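Long-range contact in thioesterase (Streptomyces coelicolor, PDB 3QMW), which probably hydrolyses thioesters as an alpha/beta-hydrolase-fold thioesterase of the prodiginine biosynthetic pathway: residues D98-G103 with H128-G133. Sequence-based numbering, arbitrary orientation.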
loop_
_atom_site.group_PDB
_atom_site.type_symbol
_atom_site.label_atom_id
_atom_site.label_comp_id
_atom_site.label_asym_id
_atom_site.label_seq_id
_atom_site.Cartn_x
_atom_site.Cartn_y
_atom_site.Cartn_z
ATOM N N ASP D 98 -16.024 -8.292 -12.304
ATOM C CA ASP D 98 -14.985 -8.338 -11.261
ATOM C C ASP D 98 -13.861 -7.351 -11.631
ATOM O O ASP D 98 -12.736 -7.737 -12.004
ATOM C CB ASP D 98 -14.429 -9.768 -11.064
ATOM C CG ASP D 98 -15.489 -10.762 -10.563
ATOM O OD1 ASP D 98 -16.455 -10.339 -9.879
ATOM O OD2 ASP D 98 -15.341 -11.976 -10.852
ATOM N N TYR D 99 -14.207 -6.073 -11.542
ATOM C CA TYR D 99 -13.342 -5.004 -11.990
ATOM C C TYR D 99 -13.692 -3.717 -11.260
ATOM O O TYR D 99 -14.747 -3.616 -10.630
ATOM C CB TYR D 99 -13.496 -4.808 -13.500
ATOM C CG TYR D 99 -14.781 -4.114 -13.903
ATOM C CD1 TYR D 99 -16.016 -4.742 -13.748
ATOM C CD2 TYR D 99 -14.763 -2.832 -14.449
ATOM C CE1 TYR D 99 -17.202 -4.113 -14.114
ATOM C CE2 TYR D 99 -15.946 -2.189 -14.824
ATOM C CZ TYR D 99 -17.166 -2.834 -14.653
ATOM O OH TYR D 99 -18.335 -2.191 -15.023
ATOM N N ALA D 100 -12.786 -2.748 -11.332
ATOM C CA ALA D 100 -13.041 -1.409 -10.802
ATOM C C ALA D 100 -12.371 -0.345 -11.670
ATOM O O ALA D 100 -11.648 -0.662 -12.618
ATOM C CB ALA D 100 -12.565 -1.299 -9.366
ATOM N N LEU D 101 -12.607 0.916 -11.330
ATOM C CA LEU D 101 -12.152 2.024 -12.146
ATOM C C LEU D 101 -11.329 2.972 -11.307
ATOM O O LEU D 101 -11.777 3.403 -10.237
ATOM C CB LEU D 101 -13.351 2.776 -12.762
ATOM C CG LEU D 101 -14.367 1.912 -13.529
ATOM C CD1 LEU D 101 -15.619 2.696 -13.868
ATOM C CD2 LEU D 101 -13.718 1.269 -14.784
ATOM N N PHE D 102 -10.122 3.267 -11.804
ATOM C CA PHE D 102 -9.320 4.398 -11.348
ATOM C C PHE D 102 -9.135 5.446 -12.451
ATOM O O PHE D 102 -8.814 5.106 -13.593
ATOM C CB PHE D 102 -7.919 3.981 -10.895
ATOM C CG PHE D 102 -7.056 5.162 -10.593
ATOM C CD1 PHE D 102 -7.159 5.811 -9.376
ATOM C CD2 PHE D 102 -6.241 5.708 -11.565
ATOM C CE1 PHE D 102 -6.412 6.953 -9.115
ATOM C CE2 PHE D 102 -5.499 6.851 -11.303
ATOM C CZ PHE D 102 -5.580 7.466 -10.082
ATOM N N GLY D 103 -9.280 6.718 -12.094
ATOM C CA GLY D 103 -8.944 7.793 -13.000
ATOM C C GLY D 103 -8.366 8.980 -12.267
ATOM O O GLY D 103 -8.812 9.307 -11.178
ATOM N N HIS D 128 -15.660 -0.933 -7.389
ATOM C CA HIS D 128 -15.277 0.327 -6.762
ATOM C C HIS D 128 -14.987 1.375 -7.822
ATOM O O HIS D 128 -14.714 1.044 -8.965
ATOM C CB HIS D 128 -14.033 0.115 -5.889
ATOM C CG HIS D 128 -14.055 0.892 -4.615
ATOM N ND1 HIS D 128 -14.387 0.319 -3.410
ATOM C CD2 HIS D 128 -13.816 2.201 -4.358
ATOM C CE1 HIS D 128 -14.343 1.239 -2.462
ATOM N NE2 HIS D 128 -13.999 2.389 -3.011
ATOM N N LEU D 129 -15.074 2.640 -7.434
ATOM C CA LEU D 129 -14.696 3.752 -8.293
ATOM C C LEU D 129 -13.728 4.677 -7.561
ATOM O O LEU D 129 -14.081 5.272 -6.550
ATOM C CB LEU D 129 -15.943 4.539 -8.740
ATOM C CG LEU D 129 -15.713 5.848 -9.514
ATOM C CD1 LEU D 129 -14.974 5.589 -10.814
ATOM C CD2 LEU D 129 -17.026 6.540 -9.784
ATOM N N PHE D 130 -12.513 4.799 -8.091
ATOM C CA PHE D 130 -11.497 5.692 -7.535
ATOM C C PHE D 130 -11.251 6.868 -8.462
ATOM O O PHE D 130 -11.094 6.694 -9.671
ATOM C CB PHE D 130 -10.182 4.940 -7.341
ATOM C CG PHE D 130 -10.333 3.650 -6.616
ATOM C CD1 PHE D 130 -10.338 3.618 -5.226
ATOM C CD2 PHE D 130 -10.472 2.467 -7.313
ATOM C CE1 PHE D 130 -10.475 2.428 -4.553
ATOM C CE2 PHE D 130 -10.609 1.264 -6.645
ATOM C CZ PHE D 130 -10.606 1.239 -5.271
ATOM N N VAL D 131 -11.209 8.062 -7.889
ATOM C CA VAL D 131 -10.939 9.263 -8.659
ATOM C C VAL D 131 -10.022 10.172 -7.864
ATOM O O VAL D 131 -10.342 10.534 -6.738
ATOM C CB VAL D 131 -12.246 10.045 -9.024
ATOM C CG1 VAL D 131 -13.322 9.109 -9.564
ATOM C CG2 VAL D 131 -12.770 10.851 -7.829
ATOM N N SER D 132 -8.887 10.540 -8.448
ATOM C CA SER D 132 -7.968 11.445 -7.781
ATOM C C SER D 132 -7.807 12.735 -8.571
ATOM O O SER D 132 -7.987 12.748 -9.782
ATOM C CB SER D 132 -6.615 10.769 -7.570
ATOM O OG SER D 132 -6.082 10.294 -8.788
ATOM N N GLY D 133 -7.493 13.817 -7.862
ATOM C CA GLY D 133 -7.270 15.124 -8.465
ATOM C C GLY D 133 -8.350 15.583 -9.428
ATOM O O GLY D 133 -8.054 16.249 -10.415
#
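Phe102 and Phe130 stand side by side on one face of two neighbouring parallel strands, 99-104 and 129-132, in the central sheet of an alpha/beta-hydrolase fold. Helix 106-120 links the two strands as a beta-alpha-beta crossover. The two side chains cross at about a right angle, and CD1 of Phe102 lies 3.7 Å from CB of Phe130, which sits near the plane of the Phe102 ring at its edge. With CG anti to the backbone N (chi1 173°), Phe102 carries its ring along to Ser132, whose OG comes within 3.2 Å of Phe102 CZ. The Phe130 ring instead lies by Ala100, its CE2 4.2 Å from Ala100 CB, and one of its faces takes CD2 of His128 toward the rim. Helix 246-258 packs on this side, through Leu251 against Phe102 and Leu255 against Phe130. Were Phe102 replaced by an alanine, a gap between Phe130 CB, Ser132 and Leu251 would probably open and Trp49 would lose its ring partner. On the reverse face Leu101 CB meets Leu129 CD1 at 3.8 Å, with helix 106-120 packed against both side chains. Between the faces runs a ladder of backbone bonds: Leu101 N to His128 O, Phe130 N to Leu101 O at 2.7 Å, Gly103 N to Phe130 O, and Ser132 N to Gly103 O. Three CA-H...O contacts run beside it, among them Val131 CA to Gly103 O. Gly103 also leads into a probable nucleophile elbow at Ser105. At the polar margins, His128 NE2 bonds to Thr204 OG1 on the next strand, while Ser132 OG, set between its own backbone N and carbonyl carbon (chi1 56°), hydrogen-bonds to His104 ND1.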